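PDB 3OTX: adenosine kinase, putative from Trypanosoma brucei, which probably catalyses the magnesium-dependent transfer of a phosphate group from ATP to adenosine, yielding AMP and ADP in purine salvage. Local coordinates for residues 9-14 and 154-159; 69-74 and 86-91; 163-168 and 306-311. The protein carries 1 engineered substitution. All coordinates share one frame; numbering follows the deposited sequence.

Interaction 1. Residues 9-14 and 154-159; sequences RVYVQC and PAVVRA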
loop_
_atom_site.group_PDB
_atom_site.type_symbol
_atom_site.label_atom_id
_atom_site.label_comp_id
_atom_site.label_asym_id
_atom_site.label_seq_id
_atom_site.Cartn_x
_atom_site.Cartn_y
_atom_site.Cartn_z
ATOM N N ARG A 9 1.826 -18.168 -0.635
ATOM C CA ARG A 9 0.685 -17.420 -0.075
ATOM C C ARG A 9 1.116 -16.096 0.560
ATOM O O ARG A 9 2.134 -16.001 1.266
ATOM C CB ARG A 9 -0.064 -18.302 0.937
ATOM C CG ARG A 9 -0.780 -19.504 0.301
ATOM C CD ARG A 9 -2.208 -19.133 -0.077
ATOM N NE ARG A 9 -3.008 -18.724 1.082
ATOM C CZ ARG A 9 -4.328 -18.532 1.071
ATOM N NH1 ARG A 9 -5.038 -18.716 -0.034
ATOM N NH2 ARG A 9 -4.948 -18.157 2.176
ATOM N N VAL A 10 0.316 -15.066 0.271
ATOM C CA VAL A 10 0.585 -13.708 0.668
ATOM C C VAL A 10 -0.498 -13.250 1.631
ATOM O O VAL A 10 -1.700 -13.493 1.402
ATOM C CB VAL A 10 0.639 -12.779 -0.580
ATOM C CG1 VAL A 10 0.737 -11.330 -0.148
ATOM C CG2 VAL A 10 1.863 -13.123 -1.467
ATOM N N TYR A 11 -0.067 -12.619 2.715
ATOM C CA TYR A 11 -0.949 -12.024 3.701
ATOM C C TYR A 11 -0.801 -10.529 3.604
ATOM O O TYR A 11 0.324 -10.020 3.746
ATOM C CB TYR A 11 -0.501 -12.483 5.098
ATOM C CG TYR A 11 -1.298 -11.919 6.259
ATOM C CD1 TYR A 11 -2.310 -12.706 6.848
ATOM C CD2 TYR A 11 -1.027 -10.643 6.786
ATOM C CE1 TYR A 11 -3.067 -12.218 7.905
ATOM C CE2 TYR A 11 -1.792 -10.135 7.867
ATOM C CZ TYR A 11 -2.805 -10.933 8.406
ATOM O OH TYR A 11 -3.525 -10.441 9.475
ATOM N N VAL A 12 -1.908 -9.820 3.376
ATOM C CA VAL A 12 -1.869 -8.362 3.295
ATOM C C VAL A 12 -2.790 -7.779 4.353
ATOM O O VAL A 12 -3.907 -8.271 4.532
ATOM C CB VAL A 12 -2.410 -7.889 1.917
ATOM C CG1 VAL A 12 -2.560 -6.335 1.846
ATOM C CG2 VAL A 12 -1.535 -8.416 0.778
ATOM N N GLN A 13 -2.344 -6.719 5.028
ATOM C CA GLN A 13 -3.193 -6.043 6.021
ATOM C C GLN A 13 -3.120 -4.548 5.792
ATOM O O GLN A 13 -2.027 -3.965 5.596
ATOM C CB GLN A 13 -2.761 -6.432 7.451
ATOM C CG GLN A 13 -3.616 -5.781 8.567
ATOM C CD GLN A 13 -3.564 -6.525 9.891
ATOM O OE1 GLN A 13 -3.701 -5.914 10.979
ATOM N NE2 GLN A 13 -3.404 -7.827 9.828
ATOM N N CYS A 14 -4.299 -3.917 5.819
ATOM C CA CYS A 14 -4.378 -2.471 5.623
ATOM C C CYS A 14 -5.789 -2.035 6.067
ATOM O O CYS A 14 -6.489 -2.752 6.823
ATOM C CB CYS A 14 -4.102 -2.156 4.138
ATOM S SG CYS A 14 -3.860 -0.411 3.730
ATOM N N PRO A 154 -9.480 -17.457 14.743
ATOM C CA PRO A 154 -9.030 -18.621 13.952
ATOM C C PRO A 154 -8.752 -18.313 12.475
ATOM O O PRO A 154 -7.724 -18.762 11.956
ATOM C CB PRO A 154 -10.192 -19.626 14.102
ATOM C CG PRO A 154 -10.804 -19.277 15.425
ATOM C CD PRO A 154 -10.627 -17.777 15.612
ATOM N N ALA A 155 -9.643 -17.560 11.817
ATOM C CA ALA A 155 -9.495 -17.222 10.398
ATOM C C ALA A 155 -8.210 -16.447 10.119
ATOM O O ALA A 155 -7.513 -16.731 9.136
ATOM C CB ALA A 155 -10.703 -16.444 9.896
ATOM N N VAL A 156 -7.889 -15.493 10.994
ATOM C CA VAL A 156 -6.671 -14.686 10.848
ATOM C C VAL A 156 -5.398 -15.496 11.177
ATOM O O VAL A 156 -4.419 -15.440 10.453
ATOM C CB VAL A 156 -6.762 -13.388 11.662
ATOM C CG1 VAL A 156 -5.428 -12.564 11.627
ATOM C CG2 VAL A 156 -7.958 -12.552 11.139
ATOM N N VAL A 157 -5.433 -16.266 12.256
ATOM C CA VAL A 157 -4.235 -17.059 12.619
ATOM C C VAL A 157 -3.974 -18.140 11.561
ATOM O O VAL A 157 -2.822 -18.396 11.186
ATOM C CB VAL A 157 -4.356 -17.640 14.033
ATOM C CG1 VAL A 157 -3.184 -18.581 14.324
ATOM C CG2 VAL A 157 -4.405 -16.501 15.062
ATOM N N ARG A 158 -5.046 -18.744 11.056
ATOM C CA ARG A 158 -4.945 -19.718 9.969
ATOM C C ARG A 158 -4.317 -19.073 8.754
ATOM O O ARG A 158 -3.393 -19.631 8.155
ATOM C CB ARG A 158 -6.342 -20.256 9.626
ATOM C CG ARG A 158 -6.411 -21.103 8.353
ATOM C CD ARG A 158 -7.871 -21.343 7.970
ATOM N NE ARG A 158 -8.021 -22.137 6.751
ATOM C CZ ARG A 158 -9.191 -22.528 6.244
ATOM N NH1 ARG A 158 -10.329 -22.203 6.846
ATOM N NH2 ARG A 158 -9.224 -23.250 5.130
ATOM N N ALA A 159 -4.777 -17.883 8.399
ATOM C CA ALA A 159 -4.186 -17.181 7.249
ATOM C C ALA A 159 -2.720 -16.845 7.442
ATOM O O ALA A 159 -1.904 -17.003 6.512
ATOM C CB ALA A 159 -4.991 -15.913 6.925
#

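Interaction 2. Residues 69-74 and 86-91; sequences NVARVA and VTYVGC. With AP5 (bis(adenosine)-5'-pentaphosphate), chain C.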
loop_
_atom_site.group_PDB
_atom_site.type_symbol
_atom_site.label_atom_id
_atom_site.label_comp_id
_atom_site.label_asym_id
_atom_site.label_seq_id
_atom_site.Cartn_x
_atom_site.Cartn_y
_atom_site.Cartn_z
ATOM N N ASN A 69 -5.822 -2.399 -2.803
ATOM C CA ASN A 69 -5.323 -2.201 -4.160
ATOM C C ASN A 69 -4.151 -3.155 -4.501
ATOM O O ASN A 69 -4.134 -3.772 -5.568
ATOM C CB ASN A 69 -4.824 -0.773 -4.332
ATOM C CG ASN A 69 -5.929 0.250 -4.329
ATOM O OD1 ASN A 69 -7.115 -0.038 -4.609
ATOM N ND2 ASN A 69 -5.538 1.487 -4.088
ATOM N N VAL A 70 -3.196 -3.234 -3.572
ATOM C CA VAL A 70 -2.000 -4.065 -3.760
ATOM C C VAL A 70 -2.446 -5.519 -3.929
ATOM O O VAL A 70 -1.990 -6.221 -4.843
ATOM C CB VAL A 70 -1.010 -3.944 -2.586
ATOM C CG1 VAL A 70 0.095 -4.999 -2.702
ATOM C CG2 VAL A 70 -0.369 -2.549 -2.572
ATOM N N ALA A 71 -3.351 -5.951 -3.041
ATOM C CA ALA A 71 -3.815 -7.328 -3.076
ATOM C C ALA A 71 -4.517 -7.632 -4.400
ATOM O O ALA A 71 -4.335 -8.697 -4.994
ATOM C CB ALA A 71 -4.790 -7.568 -1.934
ATOM N N ARG A 72 -5.313 -6.685 -4.892
ATOM C CA ARG A 72 -6.070 -6.926 -6.113
ATOM C C ARG A 72 -5.150 -6.944 -7.322
ATOM O O ARG A 72 -5.359 -7.749 -8.202
ATOM C CB ARG A 72 -7.204 -5.884 -6.302
ATOM C CG ARG A 72 -8.327 -6.059 -5.274
ATOM C CD ARG A 72 -9.262 -4.841 -5.281
ATOM N NE ARG A 72 -10.052 -4.849 -6.483
ATOM C CZ ARG A 72 -10.701 -3.805 -6.975
ATOM N NH1 ARG A 72 -10.651 -2.631 -6.345
ATOM N NH2 ARG A 72 -11.407 -3.948 -8.093
ATOM N N VAL A 73 -4.120 -6.090 -7.344
ATOM C CA VAL A 73 -3.161 -6.113 -8.456
ATOM C C VAL A 73 -2.351 -7.411 -8.421
ATOM O O VAL A 73 -2.218 -8.066 -9.471
ATOM C CB VAL A 73 -2.243 -4.904 -8.412
ATOM C CG1 VAL A 73 -1.111 -5.055 -9.466
ATOM C CG2 VAL A 73 -3.074 -3.622 -8.688
ATOM N N ALA A 74 -1.913 -7.824 -7.231
ATOM C CA ALA A 74 -1.177 -9.122 -7.108
ATOM C C ALA A 74 -2.024 -10.298 -7.573
ATOM O O ALA A 74 -1.572 -11.129 -8.367
ATOM C CB ALA A 74 -0.673 -9.323 -5.666
ATOM N N VAL A 86 -3.778 -14.661 -2.146
ATOM C CA VAL A 86 -3.755 -13.564 -1.197
ATOM C C VAL A 86 -4.898 -13.624 -0.190
ATOM O O VAL A 86 -6.043 -13.910 -0.546
ATOM C CB VAL A 86 -3.848 -12.188 -1.938
ATOM C CG1 VAL A 86 -3.911 -11.009 -0.925
ATOM C CG2 VAL A 86 -2.731 -12.000 -2.957
ATOM N N THR A 87 -4.559 -13.419 1.080
ATOM C CA THR A 87 -5.571 -13.188 2.108
ATOM C C THR A 87 -5.383 -11.763 2.588
ATOM O O THR A 87 -4.265 -11.326 2.788
ATOM C CB THR A 87 -5.358 -14.122 3.311
ATOM O OG1 THR A 87 -5.544 -15.459 2.875
ATOM C CG2 THR A 87 -6.354 -13.820 4.402
ATOM N N TYR A 88 -6.482 -11.028 2.702
ATOM C CA TYR A 88 -6.466 -9.626 3.136
ATOM C C TYR A 88 -7.172 -9.531 4.474
ATOM O O TYR A 88 -8.250 -10.136 4.672
ATOM C CB TYR A 88 -7.223 -8.754 2.108
ATOM C CG TYR A 88 -7.341 -7.326 2.498
ATOM C CD1 TYR A 88 -6.390 -6.399 2.088
ATOM C CD2 TYR A 88 -8.439 -6.868 3.240
ATOM C CE1 TYR A 88 -6.489 -5.017 2.459
ATOM C CE2 TYR A 88 -8.554 -5.526 3.605
ATOM C CZ TYR A 88 -7.588 -4.605 3.208
ATOM O OH TYR A 88 -7.713 -3.270 3.563
ATOM N N VAL A 89 -6.568 -8.777 5.379
ATOM C CA VAL A 89 -7.155 -8.502 6.695
ATOM C C VAL A 89 -7.341 -6.994 6.890
ATOM O O VAL A 89 -6.417 -6.202 6.657
ATOM C CB VAL A 89 -6.286 -9.121 7.834
ATOM C CG1 VAL A 89 -6.733 -8.694 9.239
ATOM C CG2 VAL A 89 -6.394 -10.637 7.760
ATOM N N GLY A 90 -8.538 -6.617 7.344
ATOM C CA GLY A 90 -8.846 -5.268 7.777
ATOM C C GLY A 90 -10.232 -5.283 8.394
ATOM O O GLY A 90 -10.817 -6.352 8.570
ATOM N N CYS A 91 -10.773 -4.099 8.736
ATOM C CA CYS A 91 -12.021 -4.037 9.448
ATOM C C CYS A 91 -12.976 -3.139 8.660
ATOM O O CYS A 91 -12.593 -2.047 8.222
ATOM C CB CYS A 91 -11.785 -3.524 10.875
ATOM S SG CYS A 91 -13.274 -3.486 11.908
HETATM P PA AP5 C . 5.772 6.369 -8.521
HETATM O O1A AP5 C . 5.294 7.715 -9.057
HETATM O O2A AP5 C . 7.185 6.387 -7.974
HETATM O O3A AP5 C . 4.839 5.781 -7.348
HETATM P PB AP5 C . 4.120 6.618 -6.171
HETATM O O1B AP5 C . 4.735 7.967 -5.963
HETATM O O2B AP5 C . 4.040 5.707 -4.995
HETATM O O3B AP5 C . 2.686 6.784 -6.844
HETATM P PG AP5 C . 1.469 7.778 -6.589
HETATM O O1G AP5 C . 0.698 7.851 -7.871
HETATM O O2G AP5 C . 1.867 9.182 -6.193
HETATM O O3G AP5 C . 0.672 6.956 -5.541
HETATM P PD AP5 C . -0.710 7.294 -4.772
HETATM O O1D AP5 C . -1.311 8.637 -5.145
HETATM O O2D AP5 C . -0.427 7.010 -3.323
HETATM O O3D AP5 C . -1.684 6.187 -5.417
HETATM P PE AP5 C . -1.866 4.668 -4.904
HETATM O O1E AP5 C . -0.530 4.109 -4.501
HETATM O O2E AP5 C . -2.681 3.892 -5.935
HETATM O O5F AP5 C . 5.553 5.286 -9.684
HETATM C C5F AP5 C . 5.744 3.894 -9.432
HETATM C C4F AP5 C . 6.034 3.197 -10.739
HETATM O O4F AP5 C . 4.997 3.484 -11.687
HETATM C C3F AP5 C . 7.296 3.676 -11.451
HETATM O O3F AP5 C . 8.410 2.957 -10.980
HETATM C C2F AP5 C . 6.977 3.463 -12.902
HETATM O O2F AP5 C . 7.183 2.115 -13.243
HETATM C C1F AP5 C . 5.469 3.726 -12.956
HETATM N N9A AP5 C . 5.123 5.137 -13.295
HETATM C C8A AP5 C . 4.591 6.100 -12.433
HETATM N N7A AP5 C . 4.404 7.240 -13.152
HETATM C C5A AP5 C . 4.785 7.016 -14.432
HETATM C C6A AP5 C . 4.774 7.783 -15.576
HETATM N N6A AP5 C . 4.231 9.003 -15.602
HETATM N N1A AP5 C . 5.226 7.231 -16.749
HETATM C C2A AP5 C . 5.668 5.919 -16.822
HETATM N N3A AP5 C . 5.662 5.158 -15.672
HETATM C C4A AP5 C . 5.212 5.681 -14.515
HETATM O O5J AP5 C . -2.739 4.833 -3.544
HETATM C C5J AP5 C . -4.038 5.395 -3.607
HETATM C C4J AP5 C . -4.818 4.694 -2.508
HETATM O O4J AP5 C . -4.387 5.144 -1.213
HETATM C C3J AP5 C . -6.314 5.023 -2.508
HETATM O O3J AP5 C . -7.006 3.891 -3.037
HETATM C C2J AP5 C . -6.652 5.312 -1.036
HETATM O O2J AP5 C . -7.815 4.634 -0.574
HETATM C C1J AP5 C . -5.421 4.806 -0.326
HETATM N N9B AP5 C . -5.208 5.418 0.994
HETATM C C8B AP5 C . -5.066 6.759 1.228
HETATM N N7B AP5 C . -4.935 6.913 2.572
HETATM C C5B AP5 C . -4.990 5.682 3.171
HETATM C C6B AP5 C . -4.898 5.264 4.504
HETATM N N6B AP5 C . -4.809 6.105 5.547
HETATM N N1B AP5 C . -5.035 3.920 4.722
HETATM C C2B AP5 C . -5.144 2.977 3.726
HETATM N N3B AP5 C . -5.279 3.393 2.418
HETATM C C4B AP5 C . -5.162 4.731 2.163
#

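Interaction 3. Residues 163-168 and 306-311; sequences SRIFYF and GFLSAY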
loop_
_atom_site.group_PDB
_atom_site.type_symbol
_atom_site.label_atom_id
_atom_site.label_comp_id
_atom_site.label_asym_id
_atom_site.label_seq_id
_atom_site.Cartn_x
_atom_site.Cartn_y
_atom_site.Cartn_z
ATOM N N SER A 163 0.608 -18.423 5.229
ATOM C CA SER A 163 1.279 -17.415 4.380
ATOM C C SER A 163 2.782 -17.432 4.581
ATOM O O SER A 163 3.285 -17.830 5.661
ATOM C CB SER A 163 0.730 -16.003 4.689
ATOM O OG SER A 163 -0.665 -15.963 4.418
ATOM N N ARG A 164 3.509 -16.998 3.554
ATOM C CA ARG A 164 4.980 -16.911 3.658
ATOM C C ARG A 164 5.506 -15.515 3.354
ATOM O O ARG A 164 6.662 -15.222 3.627
ATOM C CB ARG A 164 5.684 -17.956 2.782
ATOM C CG ARG A 164 5.392 -19.373 3.189
ATOM C CD ARG A 164 5.956 -19.664 4.588
ATOM N NE ARG A 164 5.727 -21.047 4.988
ATOM C CZ ARG A 164 4.656 -21.469 5.673
ATOM N NH1 ARG A 164 3.696 -20.606 6.056
ATOM N NH2 ARG A 164 4.565 -22.766 5.972
ATOM N N ILE A 165 4.647 -14.668 2.796
ATOM C CA ILE A 165 4.992 -13.265 2.539
ATOM C C ILE A 165 3.916 -12.404 3.225
ATOM O O ILE A 165 2.729 -12.647 3.032
ATOM C CB ILE A 165 5.026 -12.960 1.015
ATOM C CG1 ILE A 165 6.127 -13.736 0.304
ATOM C CG2 ILE A 165 5.188 -11.447 0.780
ATOM C CD1 ILE A 165 5.918 -13.882 -1.214
ATOM N N PHE A 166 4.355 -11.457 4.048
ATOM C CA PHE A 166 3.478 -10.603 4.838
ATOM C C PHE A 166 3.747 -9.185 4.401
ATOM O O PHE A 166 4.891 -8.722 4.455
ATOM C CB PHE A 166 3.789 -10.802 6.329
ATOM C CG PHE A 166 3.522 -12.214 6.807
ATOM C CD1 PHE A 166 4.451 -13.235 6.568
ATOM C CD2 PHE A 166 2.325 -12.517 7.471
ATOM C CE1 PHE A 166 4.205 -14.525 7.007
ATOM C CE2 PHE A 166 2.074 -13.835 7.895
ATOM C CZ PHE A 166 3.014 -14.819 7.666
ATOM N N TYR A 167 2.684 -8.508 3.956
ATOM C CA TYR A 167 2.809 -7.138 3.514
ATOM C C TYR A 167 1.833 -6.273 4.288
ATOM O O TYR A 167 0.602 -6.516 4.258
ATOM C CB TYR A 167 2.528 -7.020 2.009
ATOM C CG TYR A 167 2.379 -5.583 1.575
ATOM C CD1 TYR A 167 3.486 -4.740 1.515
ATOM C CD2 TYR A 167 1.131 -5.071 1.276
ATOM C CE1 TYR A 167 3.342 -3.409 1.135
ATOM C CE2 TYR A 167 0.983 -3.745 0.892
ATOM C CZ TYR A 167 2.089 -2.939 0.838
ATOM O OH TYR A 167 1.928 -1.626 0.457
ATOM N N PHE A 168 2.376 -5.255 4.948
ATOM C CA PHE A 168 1.566 -4.244 5.605
ATOM C C PHE A 168 1.842 -2.902 4.998
ATOM O O PHE A 168 2.990 -2.583 4.723
ATOM C CB PHE A 168 1.913 -4.158 7.090
ATOM C CG PHE A 168 1.234 -5.189 7.929
ATOM C CD1 PHE A 168 1.417 -6.569 7.693
ATOM C CD2 PHE A 168 0.459 -4.795 9.005
ATOM C CE1 PHE A 168 0.770 -7.533 8.493
ATOM C CE2 PHE A 168 -0.162 -5.747 9.827
ATOM C CZ PHE A 168 0.001 -7.126 9.555
ATOM N N GLY A 306 2.517 -5.774 -8.400
ATOM C CA GLY A 306 3.265 -6.525 -9.403
ATOM C C GLY A 306 4.509 -7.096 -8.742
ATOM O O GLY A 306 4.881 -8.273 -8.985
ATOM N N PHE A 307 5.178 -6.275 -7.939
ATOM C CA PHE A 307 6.355 -6.724 -7.182
ATOM C C PHE A 307 6.048 -8.000 -6.385
ATOM O O PHE A 307 6.798 -8.992 -6.483
ATOM C CB PHE A 307 6.841 -5.588 -6.270
ATOM C CG PHE A 307 8.166 -5.882 -5.554
ATOM C CD1 PHE A 307 9.354 -5.396 -6.052
ATOM C CD2 PHE A 307 8.179 -6.670 -4.379
ATOM C CE1 PHE A 307 10.582 -5.706 -5.379
ATOM C CE2 PHE A 307 9.388 -6.959 -3.695
ATOM C CZ PHE A 307 10.593 -6.473 -4.216
ATOM N N LEU A 308 4.943 -8.007 -5.641
ATOM C CA LEU A 308 4.572 -9.194 -4.845
ATOM C C LEU A 308 4.207 -10.381 -5.707
ATOM O O LEU A 308 4.520 -11.522 -5.330
ATOM C CB LEU A 308 3.382 -8.868 -3.957
ATOM C CG LEU A 308 3.711 -8.043 -2.739
ATOM C CD1 LEU A 308 2.399 -7.568 -2.041
ATOM C CD2 LEU A 308 4.530 -8.862 -1.770
ATOM N N SER A 309 3.534 -10.140 -6.842
ATOM C CA SER A 309 3.160 -11.255 -7.732
ATOM C C SER A 309 4.378 -12.004 -8.275
ATOM O O SER A 309 4.317 -13.219 -8.475
ATOM C CB SER A 309 2.246 -10.794 -8.866
ATOM O OG SER A 309 2.976 -10.126 -9.891
ATOM N N ALA A 310 5.478 -11.286 -8.489
ATOM C CA ALA A 310 6.706 -11.905 -8.974
ATOM C C ALA A 310 7.501 -12.491 -7.834
ATOM O O ALA A 310 8.117 -13.545 -7.997
ATOM C CB ALA A 310 7.552 -10.886 -9.703
ATOM N N TYR A 311 7.484 -11.821 -6.687
ATOM C CA TYR A 311 8.263 -12.281 -5.535
ATOM C C TYR A 311 7.696 -13.628 -5.078
ATOM O O TYR A 311 8.470 -14.543 -4.698
ATOM C CB TYR A 311 8.250 -11.232 -4.377
ATOM C CG TYR A 311 9.316 -11.513 -3.335
ATOM C CD1 TYR A 311 10.544 -10.867 -3.374
ATOM C CD2 TYR A 311 9.125 -12.510 -2.357
ATOM C CE1 TYR A 311 11.533 -11.143 -2.438
ATOM C CE2 TYR A 311 10.118 -12.803 -1.430
ATOM C CZ TYR A 311 11.306 -12.115 -1.467
ATOM O OH TYR A 311 12.306 -12.406 -0.559
#

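Interaction 1. Residues 9-14 and 154-159
The phenol of Tyr11 lies against one side of helix 154-159, reaching Val156 with its tip and Ala159 with its flank. Its hydroxyl does the first job: Tyr11 OH sits 3.6 Å from CG1 of Val156, the branch of the valine that stands anti to the backbone N. This is a van der Waals contact, and CE1 of Tyr11 backs it up at 4.4 Å from the same Val156 CG1. One helical turn further on, the methyl of Ala159 meets the ring edge near its plane, CB lying 4.2 Å from CD1 of Tyr11. With CG anti to the backbone N (chi1 178°), the ring stands out from the strand and its hydroxyl reaches Val156.

This packing belongs to the alpha/beta/alpha core of the PfkB (ribokinase-like) kinases, in which helices cover both faces of a largely parallel sheet. Strand 10-13 is an inner strand of that sheet; Val10 points away from this helix, and Val12 packs on Tyr88 and Tyr167 of the flanking strands. Met151, Phe168 and Val89 crowd round Tyr11 as well. At the start of the strand the chemistry becomes polar: the guanidinium of Arg9 forms a salt bridge through NH2 with Glu162, on the same helix beyond Ala159. Ala159 O accepts a hydrogen bond from Ser163 OG, where the helix gives way to the next strand.

Interaction 2. Residues 69-74 and 86-91
Val86 packs on Ala71 and Ala74 with both of its methyls. The pair belongs to the ribokinase-like alpha/beta core: helix 69-74 lies over one face of the main sheet, antiparallel to strand 86-89 (168°), with the axes of the two short segments 9.1 Å apart. From Val86 CB, which points at the helix, the first branch, CG1, stands anti to the backbone N and comes to 3.7 Å from Ala71 CB. The second, Val86 CG2, is anti to the carbonyl carbon instead; it meets the backbone, 4.2 Å from Ala71 O, and the methyl of the next turn, 4.3 Å from Ala74 CB. One valine therefore bridges two small residues, whose short side chains let the helix ride close to the strand.

Two residues along, Tyr88 adds a looser contact, its CD1 lying 4.5 Å from Ala71 CB; the methyl approaches the ring obliquely. Val12 of the adjacent strand touches both Val86 and Tyr88. On another side of the same helix, Val70 packs against helix 300-311, so the segment is held by strand and helix alike. Asn69, which points away from strand 86-89, belongs to the adenosine site. Its side-chain ND2 is hydrogen-bonded to Asp301 OD2 and donates a second hydrogen bond, of 3.0 Å, to the ribose oxygen O3J of bis(adenosine)-5'-pentaphosphate, bent to 144° at the hydrogen.

Interaction 3. Residues 163-168 and 306-311
Ile165 and Leu308 lie alongside each other, pointing opposite ways, with CG2 of the isoleucine 3.7 Å from CD2 of the leucine. They join a central strand of the ribokinase-like sheet to helix 300-311, which runs antiparallel to it with the axes of the two short segments 10.8 Å apart. This spacing is filled by larger side chains, and their torsions decide how they share it. With chi1 of Ile165 at -64°, CG2 is anti to the backbone N and serves Leu308, whereas CG1 is anti to the carbonyl carbon and leads to CD1, which reaches Tyr311. Ile165 CD1 arrives at the ring edge, near its plane, 3.7 Å from CD2 of Tyr311. The tyrosine holds its own CG anti to the backbone N, which places the ring beside Ile165.

Leu308, whose CG stands anti to the carbonyl carbon (chi1 -76°), splits its contacts too. While Leu308 CD2 faces Ile165, Leu308 CD1 lies 4.1 Å from CB of Tyr167, the two side chains running roughly perpendicular. Met195 of strand 193-197 packs on both Ile165 and Leu308. Helix 300-311 begins at the nucleotide site, where Asp301, the predicted proton acceptor, also binds the ligand through its backbone N. In the helix, Gly306 O takes two donors: Ala310 N at 3.1 Å and Ser309 OG at 2.8 Å, the hydroxyl tilted 21° from the carbonyl plane.

Overall arrangement
All three contacts are largely apolar and buried, though Tyr311 is partly exposed and interaction 1 uses a hydroxyl; no hydrogen bond crosses any of them. All rest on one sheet in which strand 10-13 runs between strands 86-89 and 165-169. Interaction 1 covers one face; interactions 2 and 3 share the other, where Val70 CG1 meets Leu308 CD1 at 3.5 Å and the two helices pack together. Backbone bonds from Val12 to Thr87 and Val89, from Tyr11 to Ile165 and probably to Tyr167, tie the strands. Interactions 2 and 3 lie on helices that carry Asn69 and Asp301 to the ligand, whereas interaction 1, furthest from the chain centre, has the Arg9-Glu162 salt bridge beside it.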